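Local coordinates for protein putative retaining b-glycosidase (Saccharophagus degradans, PDB 5A95) that hydrolyses beta-glucans, probably as a retaining family 5 glycoside hydrolase that cleaves 1,4 linkages in mixed-linkage 1,3-1,4-beta-glucans, at residues S49-K54 / T222-V227; T67-N72 / G98-R103; R315-M320 / A353-V358. The protein carries 1 engineered substitution. All blocks are in the same frame, centred on the assembly; numbering follows the deposited sequence.

How the contacts relate
From the N terminus, the chain first opens contact 1 at 49-54. Contact 2 follows with 67-72 and closes at 98-103, so it is nested inside the much longer loop that contact 1 closes at 222-227. Contact 3 lies in series after both. It opens at 315-320 and closes at 353-358. Contact 1 joins the start of the N-terminal hairpin to barrel strand 224-227. Contact 2 pairs two neighbouring barrel strands. Contact 3 packs two outer helices. Contacts 1 and 2 reach the same sheet and touch where Ile51 CG2 lies 3.8 Å from Phe68 CZ. Contacts 2 and 3 do not touch; their nearest atoms are about 6 Å apart.

Contact 1: residues S49-K54 / T222-V227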
loop_
_atom_site.group_PDB
_atom_site.type_symbol
_atom_site.label_atom_id
_atom_site.label_comp_id
_atom_site.label_asym_id
_atom_site.label_seq_id
_atom_site.Cartn_x
_atom_site.Cartn_y
_atom_site.Cartn_z
ATOM N N SER A 49 -24.986 -16.809 25.934
ATOM C CA SER A 49 -24.826 -15.466 26.441
ATOM C C SER A 49 -23.730 -14.719 25.684
ATOM O O SER A 49 -22.668 -15.270 25.397
ATOM C CB SER A 49 -24.449 -15.479 27.918
ATOM O OG SER A 49 -24.252 -14.165 28.395
ATOM N N PHE A 50 -23.970 -13.461 25.383
ATOM C CA PHE A 50 -22.880 -12.566 25.047
ATOM C C PHE A 50 -21.961 -12.420 26.245
ATOM O O PHE A 50 -22.399 -12.362 27.399
ATOM C CB PHE A 50 -23.377 -11.150 24.670
ATOM C CG PHE A 50 -23.975 -11.060 23.300
ATOM C CD1 PHE A 50 -23.164 -10.893 22.189
ATOM C CD2 PHE A 50 -25.349 -11.187 23.108
ATOM C CE1 PHE A 50 -23.709 -10.819 20.931
ATOM C CE2 PHE A 50 -25.892 -11.106 21.839
ATOM C CZ PHE A 50 -25.070 -10.933 20.747
ATOM N N ILE A 51 -20.673 -12.290 25.959
ATOM C CA ILE A 51 -19.679 -11.921 26.949
ATOM C C ILE A 51 -19.332 -10.467 26.693
ATOM O O ILE A 51 -19.128 -10.074 25.536
ATOM C CB ILE A 51 -18.411 -12.794 26.854
ATOM C CG1 ILE A 51 -18.761 -14.289 26.950
ATOM C CG2 ILE A 51 -17.384 -12.390 27.922
ATOM C CD1 ILE A 51 -19.512 -14.693 28.209
ATOM N N SER A 52 -19.248 -9.678 27.739
ATOM C CA SER A 52 -18.956 -8.245 27.661
ATOM C C SER A 52 -17.859 -7.891 28.668
ATOM O O SER A 52 -17.470 -8.714 29.492
ATOM C CB SER A 52 -20.218 -7.409 27.916
ATOM O OG SER A 52 -20.833 -7.765 29.121
ATOM N N VAL A 53 -17.363 -6.658 28.578
ATOM C CA VAL A 53 -16.375 -6.135 29.484
ATOM C C VAL A 53 -17.046 -5.208 30.474
ATOM O O VAL A 53 -17.779 -4.320 30.081
ATOM C CB VAL A 53 -15.278 -5.408 28.690
ATOM C CG1 VAL A 53 -14.369 -4.587 29.601
ATOM C CG2 VAL A 53 -14.465 -6.399 27.868
ATOM N N LYS A 54 -16.716 -5.391 31.748
ATOM C CA LYS A 54 -17.134 -4.421 32.764
ATOM C C LYS A 54 -15.961 -4.243 33.717
ATOM O O LYS A 54 -15.567 -5.162 34.432
ATOM C CB LYS A 54 -18.406 -4.871 33.521
ATOM C CG LYS A 54 -18.996 -3.799 34.414
ATOM C CD LYS A 54 -20.376 -4.171 34.905
ATOM C CE LYS A 54 -20.957 -3.119 35.848
ATOM N NZ LYS A 54 -22.399 -3.389 36.026
ATOM N N THR A 222 -20.781 -4.696 20.214
ATOM C CA THR A 222 -20.815 -5.741 21.248
ATOM C C THR A 222 -19.548 -6.565 21.359
ATOM O O THR A 222 -19.327 -7.269 22.335
ATOM C CB THR A 222 -21.954 -6.749 21.042
ATOM O OG1 THR A 222 -21.683 -7.615 19.921
ATOM C CG2 THR A 222 -23.316 -6.060 20.886
ATOM N N VAL A 223 -18.675 -6.484 20.362
ATOM C CA VAL A 223 -17.493 -7.336 20.350
ATOM C C VAL A 223 -16.437 -6.811 21.328
ATOM O O VAL A 223 -16.448 -5.614 21.698
ATOM C CB VAL A 223 -16.912 -7.489 18.940
ATOM C CG1 VAL A 223 -17.939 -8.037 17.971
ATOM C CG2 VAL A 223 -16.347 -6.181 18.461
ATOM N N ILE A 224 -15.504 -7.690 21.707
ATOM C CA ILE A 224 -14.395 -7.312 22.565
ATOM C C ILE A 224 -13.093 -7.280 21.757
ATOM O O ILE A 224 -12.534 -8.313 21.409
ATOM C CB ILE A 224 -14.236 -8.300 23.740
ATOM C CG1 ILE A 224 -15.520 -8.369 24.585
ATOM C CG2 ILE A 224 -13.036 -7.913 24.587
ATOM C CD1 ILE A 224 -15.544 -9.575 25.513
ATOM N N PRO A 225 -12.572 -6.080 21.462
ATOM C CA PRO A 225 -11.241 -5.991 20.848
ATOM C C PRO A 225 -10.192 -6.372 21.876
ATOM O O PRO A 225 -10.269 -5.969 23.050
ATOM C CB PRO A 225 -11.118 -4.489 20.460
ATOM C CG PRO A 225 -12.534 -3.951 20.508
ATOM C CD PRO A 225 -13.154 -4.739 21.651
ATOM N N LEU A 226 -9.157 -7.061 21.406
ATOM C CA LEU A 226 -8.045 -7.486 22.250
ATOM C C LEU A 226 -6.753 -6.925 21.648
ATOM O O LEU A 226 -6.442 -7.178 20.471
ATOM C CB LEU A 226 -7.984 -9.009 22.319
ATOM C CG LEU A 226 -6.933 -9.631 23.213
ATOM C CD1 LEU A 226 -7.213 -9.378 24.662
ATOM C CD2 LEU A 226 -6.750 -11.113 22.986
ATOM N N VAL A 227 -6.065 -6.093 22.432
ATOM C CA VAL A 227 -4.919 -5.288 21.991
ATOM C C VAL A 227 -3.650 -5.804 22.663
ATOM O O VAL A 227 -3.655 -6.140 23.835
ATOM C CB VAL A 227 -5.152 -3.815 22.396
ATOM C CG1 VAL A 227 -3.913 -2.955 22.182
ATOM C CG2 VAL A 227 -6.324 -3.254 21.598
HETATM O O HOH W 1 -20.880 -8.257 24.286
#
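The ring of Phe50 meets Thr222 through one corner, with CE1 3.9 Å from Thr222 OG1. The approach is oblique and is plain van der Waals packing; the hydroxyl has its hydrogen bond with Asp220. Asn177 and Pro179 also touch the Phe50 side chain. Beside this pair the two backbones are joined by a water. It donates to Ile51 O at 2.8 Å and to Thr222 O at 2.7 Å, and no direct hydrogen bond links the two segments. Further along, Ile224 fits between Ile51 and Val53. Its CD1 lies over the Ile51 backbone, 3.6 Å from Ile51 O, and comes within 4.1 Å of Ile51 CG2. Its other branch, CG2, stands 3.9 Å from Val53 CG2. That branch of Val53 lies beside its own backbone N, with CG1 anti to N (chi1 168°). Phe58 of strand 57-59 also packs on Ile224. A bound magnesium ion lies about 4 Å from the Thr222 side chain. Strand 52-54 pairs with 57-59 as an antiparallel hairpin, and 224-227 is a strand of the barrel. The contact is at the start of that strand, consistent with the N-terminal hairpin that closes the bottom of the (beta/alpha)8 barrel in family 5 glycoside hydrolases.

Contact 2: residues T67-N72 / G98-R103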
loop_
_atom_site.group_PDB
_atom_site.type_symbol
_atom_site.label_atom_id
_atom_site.label_comp_id
_atom_site.label_asym_id
_atom_site.label_seq_id
_atom_site.Cartn_x
_atom_site.Cartn_y
_atom_site.Cartn_z
ATOM N N THR A 67 -14.483 -16.230 32.712
ATOM C CA THR A 67 -13.060 -16.401 32.379
ATOM C C THR A 67 -12.948 -17.253 31.135
ATOM O O THR A 67 -13.454 -18.360 31.109
ATOM C CB THR A 67 -12.325 -17.093 33.570
ATOM O OG1 THR A 67 -12.595 -16.347 34.778
ATOM C CG2 THR A 67 -10.855 -17.156 33.343
ATOM N N PHE A 68 -12.302 -16.737 30.089
ATOM C CA PHE A 68 -11.997 -17.583 28.922
ATOM C C PHE A 68 -10.885 -18.560 29.349
ATOM O O PHE A 68 -9.858 -18.138 29.895
ATOM C CB PHE A 68 -11.510 -16.761 27.716
ATOM C CG PHE A 68 -12.505 -15.763 27.181
ATOM C CD1 PHE A 68 -13.431 -16.135 26.229
ATOM C CD2 PHE A 68 -12.534 -14.458 27.639
ATOM C CE1 PHE A 68 -14.354 -15.252 25.737
ATOM C CE2 PHE A 68 -13.443 -13.550 27.118
ATOM C CZ PHE A 68 -14.370 -13.949 26.195
ATOM N N ARG A 69 -11.112 -19.846 29.119
ATOM C CA ARG A 69 -10.178 -20.902 29.462
ATOM C C ARG A 69 -10.238 -21.895 28.321
ATOM O O ARG A 69 -11.250 -22.568 28.096
ATOM C CB ARG A 69 -10.564 -21.627 30.771
ATOM C CG ARG A 69 -10.587 -20.765 32.027
ATOM C CD ARG A 69 -10.967 -21.584 33.276
ATOM N NE ARG A 69 -12.262 -22.236 33.065
ATOM C CZ ARG A 69 -13.443 -21.764 33.425
ATOM N NH1 ARG A 69 -13.552 -20.614 34.093
ATOM N NH2 ARG A 69 -14.526 -22.452 33.098
ATOM N N GLY A 70 -9.146 -22.022 27.581
ATOM C CA GLY A 70 -9.153 -22.955 26.463
ATOM C C GLY A 70 -7.837 -23.074 25.753
ATOM O O GLY A 70 -6.772 -22.978 26.369
ATOM N N VAL A 71 -7.924 -23.291 24.443
ATOM C CA VAL A 71 -6.765 -23.614 23.638
ATOM C C VAL A 71 -6.830 -22.912 22.287
ATOM O O VAL A 71 -7.908 -22.573 21.794
ATOM C CB VAL A 71 -6.620 -25.130 23.383
ATOM C CG1 VAL A 71 -6.613 -25.898 24.688
ATOM C CG2 VAL A 71 -7.731 -25.664 22.495
ATOM N N ASN A 72 -5.645 -22.717 21.702
ATOM C CA ASN A 72 -5.477 -22.539 20.269
ATOM C C ASN A 72 -5.593 -23.865 19.563
ATOM O O ASN A 72 -5.120 -24.888 20.079
ATOM C CB ASN A 72 -4.072 -22.002 19.989
ATOM C CG ASN A 72 -3.917 -20.552 20.353
ATOM O OD1 ASN A 72 -4.184 -19.694 19.522
ATOM N ND2 ASN A 72 -3.530 -20.268 21.591
ATOM N N GLY A 98 -12.212 -29.623 29.025
ATOM C CA GLY A 98 -12.672 -28.594 29.944
ATOM C C GLY A 98 -12.699 -27.206 29.362
ATOM O O GLY A 98 -12.864 -26.252 30.088
ATOM N N VAL A 99 -12.530 -27.073 28.050
ATOM C CA VAL A 99 -12.429 -25.731 27.495
ATOM C C VAL A 99 -13.777 -25.036 27.395
ATOM O O VAL A 99 -14.797 -25.683 27.167
ATOM C CB VAL A 99 -11.785 -25.677 26.096
ATOM C CG1 VAL A 99 -10.504 -26.505 26.020
ATOM C CG2 VAL A 99 -12.751 -26.037 24.980
ATOM N N ASN A 100 -13.776 -23.704 27.522
ATOM C CA ASN A 100 -14.926 -22.918 27.153
ATOM C C ASN A 100 -14.620 -21.998 25.965
ATOM O O ASN A 100 -15.492 -21.242 25.547
ATOM C CB ASN A 100 -15.509 -22.144 28.334
ATOM C CG ASN A 100 -14.576 -21.067 28.874
ATOM O OD1 ASN A 100 -13.692 -20.602 28.200
ATOM N ND2 ASN A 100 -14.808 -20.642 30.097
ATOM N N THR A 101 -13.396 -22.075 25.415
ATOM C CA THR A 101 -12.909 -21.161 24.378
ATOM C C THR A 101 -11.938 -21.856 23.453
ATOM O O THR A 101 -11.082 -22.617 23.900
ATOM C CB THR A 101 -12.168 -19.963 25.040
ATOM O OG1 THR A 101 -13.051 -19.272 25.915
ATOM C CG2 THR A 101 -11.680 -18.969 24.004
ATOM N N ILE A 102 -12.055 -21.564 22.161
ATOM C CA ILE A 102 -11.043 -21.910 21.188
ATOM C C ILE A 102 -10.585 -20.636 20.483
ATOM O O ILE A 102 -11.421 -19.818 20.070
ATOM C CB ILE A 102 -11.581 -22.910 20.156
ATOM C CG1 ILE A 102 -11.852 -24.241 20.855
ATOM C CG2 ILE A 102 -10.585 -23.123 19.015
ATOM C CD1 ILE A 102 -12.531 -25.292 20.006
ATOM N N ARG A 103 -9.266 -20.474 20.367
ATOM C CA ARG A 103 -8.657 -19.379 19.599
ATOM C C ARG A 103 -8.263 -19.901 18.220
ATOM O O ARG A 103 -7.592 -20.941 18.111
ATOM C CB ARG A 103 -7.446 -18.823 20.317
ATOM C CG ARG A 103 -6.703 -17.702 19.600
ATOM C CD ARG A 103 -5.690 -17.105 20.543
ATOM N NE ARG A 103 -4.885 -15.984 20.072
ATOM C CZ ARG A 103 -3.616 -16.030 19.672
ATOM N NH1 ARG A 103 -3.015 -17.184 19.406
ATOM N NH2 ARG A 103 -2.930 -14.895 19.518
HETATM O O HOH W 2 -11.975 -24.754 32.146
HETATM O O HOH W 3 -15.015 -24.402 31.085
#
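Asn100 turns its amide back across Thr67 and Arg69. Its CG sits between the backbone N and carbonyl carbon (chi1 66°), which brings both ends of the amide to the other segment. ND2 donates to Thr67 O at 2.8 Å, nearly straight and in the carbonyl plane. OD1 accepts from Arg69 N at 2.8 Å and from Thr101 OG1 at 2.7 Å, and these donors come from opposite faces of the amide. Two bonds grip OD1, and with the ND2 bond at the other end they hold the amide's rotation. The Arg69 side chain crosses Asn100 at about a right angle and sets one guanidinium face over ND2, with the two planes 46° apart. Two waters link Arg69 NE and NH2 to Gly98 O. Thr101 OG1 also meets the edge of the Phe68 ring, 3.2 Å from CD1. At the other end, Asn72 and Arg103 lie side by side and point the same way. Their planes are perpendicular, and Arg103 NH1 donates to Asn72 OD1 at 2.8 Å. Glu185 forms a salt bridge with Arg103 NE, and a bound glucose unit lies about 6 Å from the Arg103 side chain. Arg103 N to Val71 O (2.9 Å) is one of the bonds of the parallel barrel ladder. Strand 326-329 pairs with 65-72, strand 136-144 with 101-106, and helix 87-96 packs on Val71, Val99 and Ile102.

Contact 3: residues R315-M320 / A353-V358; sequences RIVKYM and AFFKQV
Val317 points into a small apolar patch made by Phe354, Phe355 and Val358. The contact joins two neighbouring outer helices of the (beta/alpha)8 barrel, 312-323 and 350-363, which run roughly parallel. The axes of 315-320 and 353-358 come no closer than 11.9 Å. At that spacing only the side chains meet, and no hydrogen bond crosses. Val317 has CG1 anti to its backbone N (chi1 167°), which turns CG1 mainly to Val358 and CG2 to the two phenylalanine rings. CG2 reaches the rim of the Phe354 ring near its plane, 3.7 Å from CE2, and also comes 3.8 Å from Phe355 CE1. The two phenylalanines start from different positions on the helix and differ at the first torsion. Phe354 has CG anti to N (170°), while Phe355 has CG beside N (-77°). These torsions bring both rings toward 312-323, close enough to stack on each other and for both to reach Val317 CG2. Ile316 CG2 adds a loose contact at the edge of the Phe355 ring. On the inner side Phe355 also packs on Val329, and Val358 on Tyr327, both of barrel strand 326-329. Within the second helix, Phe354 CD2 lies over the centre of one face of the Phe355 ring. Val317 CG1 and Val358 CG1 meet tip to tip at 3.9 Å.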
loop_
_atom_site.group_PDB
_atom_site.type_symbol
_atom_site.label_atom_id
_atom_site.label_comp_id
_atom_site.label_asym_id
_atom_site.label_seq_id
_atom_site.Cartn_x
_atom_site.Cartn_y
_atom_site.Cartn_z
ATOM N N ARG A 315 3.437 -22.506 38.060
ATOM C CA ARG A 315 3.666 -21.087 38.332
ATOM C C ARG A 315 2.717 -20.181 37.563
ATOM O O ARG A 315 2.080 -19.301 38.153
ATOM C CB ARG A 315 5.081 -20.670 37.998
ATOM C CG ARG A 315 6.099 -21.088 38.975
ATOM C CD ARG A 315 7.377 -20.273 38.829
ATOM N NE ARG A 315 8.285 -20.902 39.741
ATOM C CZ ARG A 315 9.374 -21.581 39.413
ATOM N NH1 ARG A 315 9.710 -21.705 38.170
ATOM N NH2 ARG A 315 10.109 -22.128 40.374
ATOM N N ILE A 316 2.622 -20.374 36.253
ATOM C CA ILE A 316 1.789 -19.498 35.449
ATOM C C ILE A 316 0.302 -19.670 35.787
ATOM O O ILE A 316 -0.460 -18.705 35.817
ATOM C CB ILE A 316 2.087 -19.645 33.939
ATOM C CG1 ILE A 316 1.482 -18.506 33.126
ATOM C CG2 ILE A 316 1.598 -20.965 33.350
ATOM C CD1 ILE A 316 1.988 -17.141 33.467
ATOM N N VAL A 317 -0.117 -20.903 36.092
ATOM C CA VAL A 317 -1.488 -21.132 36.494
ATOM C C VAL A 317 -1.806 -20.473 37.852
ATOM O O VAL A 317 -2.834 -19.825 37.998
ATOM C CB VAL A 317 -1.808 -22.641 36.492
ATOM C CG1 VAL A 317 -3.106 -22.952 37.200
ATOM C CG2 VAL A 317 -1.868 -23.134 35.052
ATOM N N LYS A 318 -0.915 -20.625 38.821
ATOM C CA LYS A 318 -1.090 -19.992 40.133
ATOM C C LYS A 318 -1.193 -18.482 39.970
ATOM O O LYS A 318 -2.050 -17.838 40.555
ATOM C CB LYS A 318 0.083 -20.361 41.056
ATOM C CG LYS A 318 0.031 -19.744 42.444
ATOM C CD LYS A 318 0.938 -20.477 43.437
ATOM C CE LYS A 318 0.670 -20.034 44.874
ATOM N NZ LYS A 318 1.784 -19.201 45.340
ATOM N N TYR A 319 -0.303 -17.920 39.172
ATOM C CA TYR A 319 -0.300 -16.479 38.937
ATOM C C TYR A 319 -1.581 -16.018 38.235
ATOM O O TYR A 319 -2.234 -15.061 38.686
ATOM C CB TYR A 319 0.950 -16.074 38.144
ATOM C CG TYR A 319 1.037 -14.613 37.906
ATOM C CD1 TYR A 319 1.426 -13.771 38.932
ATOM C CD2 TYR A 319 0.681 -14.065 36.682
ATOM C CE1 TYR A 319 1.446 -12.400 38.753
ATOM C CE2 TYR A 319 0.688 -12.690 36.489
ATOM C CZ TYR A 319 1.100 -11.865 37.517
ATOM O OH TYR A 319 1.083 -10.532 37.321
ATOM N N MET A 320 -1.960 -16.672 37.142
ATOM C CA MET A 320 -3.163 -16.256 36.444
ATOM C C MET A 320 -4.403 -16.399 37.327
ATOM O O MET A 320 -5.307 -15.559 37.266
ATOM C CB MET A 320 -3.359 -17.034 35.153
ATOM C CG MET A 320 -2.315 -16.737 34.085
ATOM S SD MET A 320 -2.632 -17.522 32.503
ATOM C CE MET A 320 -2.642 -19.243 32.965
ATOM N N ALA A 353 -1.284 -32.599 29.171
ATOM C CA ALA A 353 -1.857 -33.271 30.326
ATOM C C ALA A 353 -1.998 -32.295 31.494
ATOM O O ALA A 353 -2.982 -32.329 32.226
ATOM C CB ALA A 353 -1.005 -34.458 30.744
ATOM N N PHE A 354 -0.979 -31.455 31.682
ATOM C CA PHE A 354 -0.986 -30.493 32.767
ATOM C C PHE A 354 -2.199 -29.555 32.624
ATOM O O PHE A 354 -3.005 -29.386 33.552
ATOM C CB PHE A 354 0.331 -29.713 32.805
ATOM C CG PHE A 354 0.281 -28.550 33.762
ATOM C CD1 PHE A 354 0.332 -28.776 35.139
ATOM C CD2 PHE A 354 0.047 -27.259 33.310
ATOM C CE1 PHE A 354 0.230 -27.745 36.031
ATOM C CE2 PHE A 354 -0.081 -26.228 34.210
ATOM C CZ PHE A 354 0.013 -26.469 35.555
ATOM N N PHE A 355 -2.345 -28.928 31.460
ATOM C CA PHE A 355 -3.396 -27.948 31.301
ATOM C C PHE A 355 -4.774 -28.598 31.232
ATOM O O PHE A 355 -5.761 -28.012 31.635
ATOM C CB PHE A 355 -3.146 -27.077 30.070
ATOM C CG PHE A 355 -2.101 -26.016 30.276
ATOM C CD1 PHE A 355 -2.344 -24.981 31.164
ATOM C CD2 PHE A 355 -0.902 -26.044 29.611
ATOM C CE1 PHE A 355 -1.396 -23.999 31.364
ATOM C CE2 PHE A 355 0.048 -25.051 29.797
ATOM C CZ PHE A 355 -0.211 -24.037 30.671
ATOM N N LYS A 356 -4.825 -29.828 30.729
ATOM C CA LYS A 356 -6.083 -30.530 30.683
ATOM C C LYS A 356 -6.671 -30.673 32.106
ATOM O O LYS A 356 -7.843 -30.432 32.358
ATOM C CB LYS A 356 -5.894 -31.933 30.083
ATOM C CG LYS A 356 -7.181 -32.666 29.820
ATOM C CD LYS A 356 -6.897 -33.977 29.134
ATOM C CE LYS A 356 -8.176 -34.700 28.747
ATOM N NZ LYS A 356 -7.855 -35.929 27.962
ATOM N N GLN A 357 -5.822 -31.108 33.037
ATOM C CA GLN A 357 -6.247 -31.253 34.424
ATOM C C GLN A 357 -6.685 -29.925 35.024
ATOM O O GLN A 357 -7.697 -29.838 35.691
ATOM C CB GLN A 357 -5.117 -31.890 35.237
ATOM C CG GLN A 357 -5.424 -32.119 36.709
ATOM C CD GLN A 357 -4.390 -33.022 37.388
ATOM O OE1 GLN A 357 -3.195 -32.856 37.224
ATOM N NE2 GLN A 357 -4.866 -33.998 38.146
ATOM N N VAL A 358 -5.918 -28.873 34.764
ATOM C CA VAL A 358 -6.246 -27.536 35.256
ATOM C C VAL A 358 -7.599 -27.074 34.738
ATOM O O VAL A 358 -8.438 -26.598 35.493
ATOM C CB VAL A 358 -5.138 -26.533 34.853
ATOM C CG1 VAL A 358 -5.563 -25.091 35.077
ATOM C CG2 VAL A 358 -3.846 -26.840 35.599
#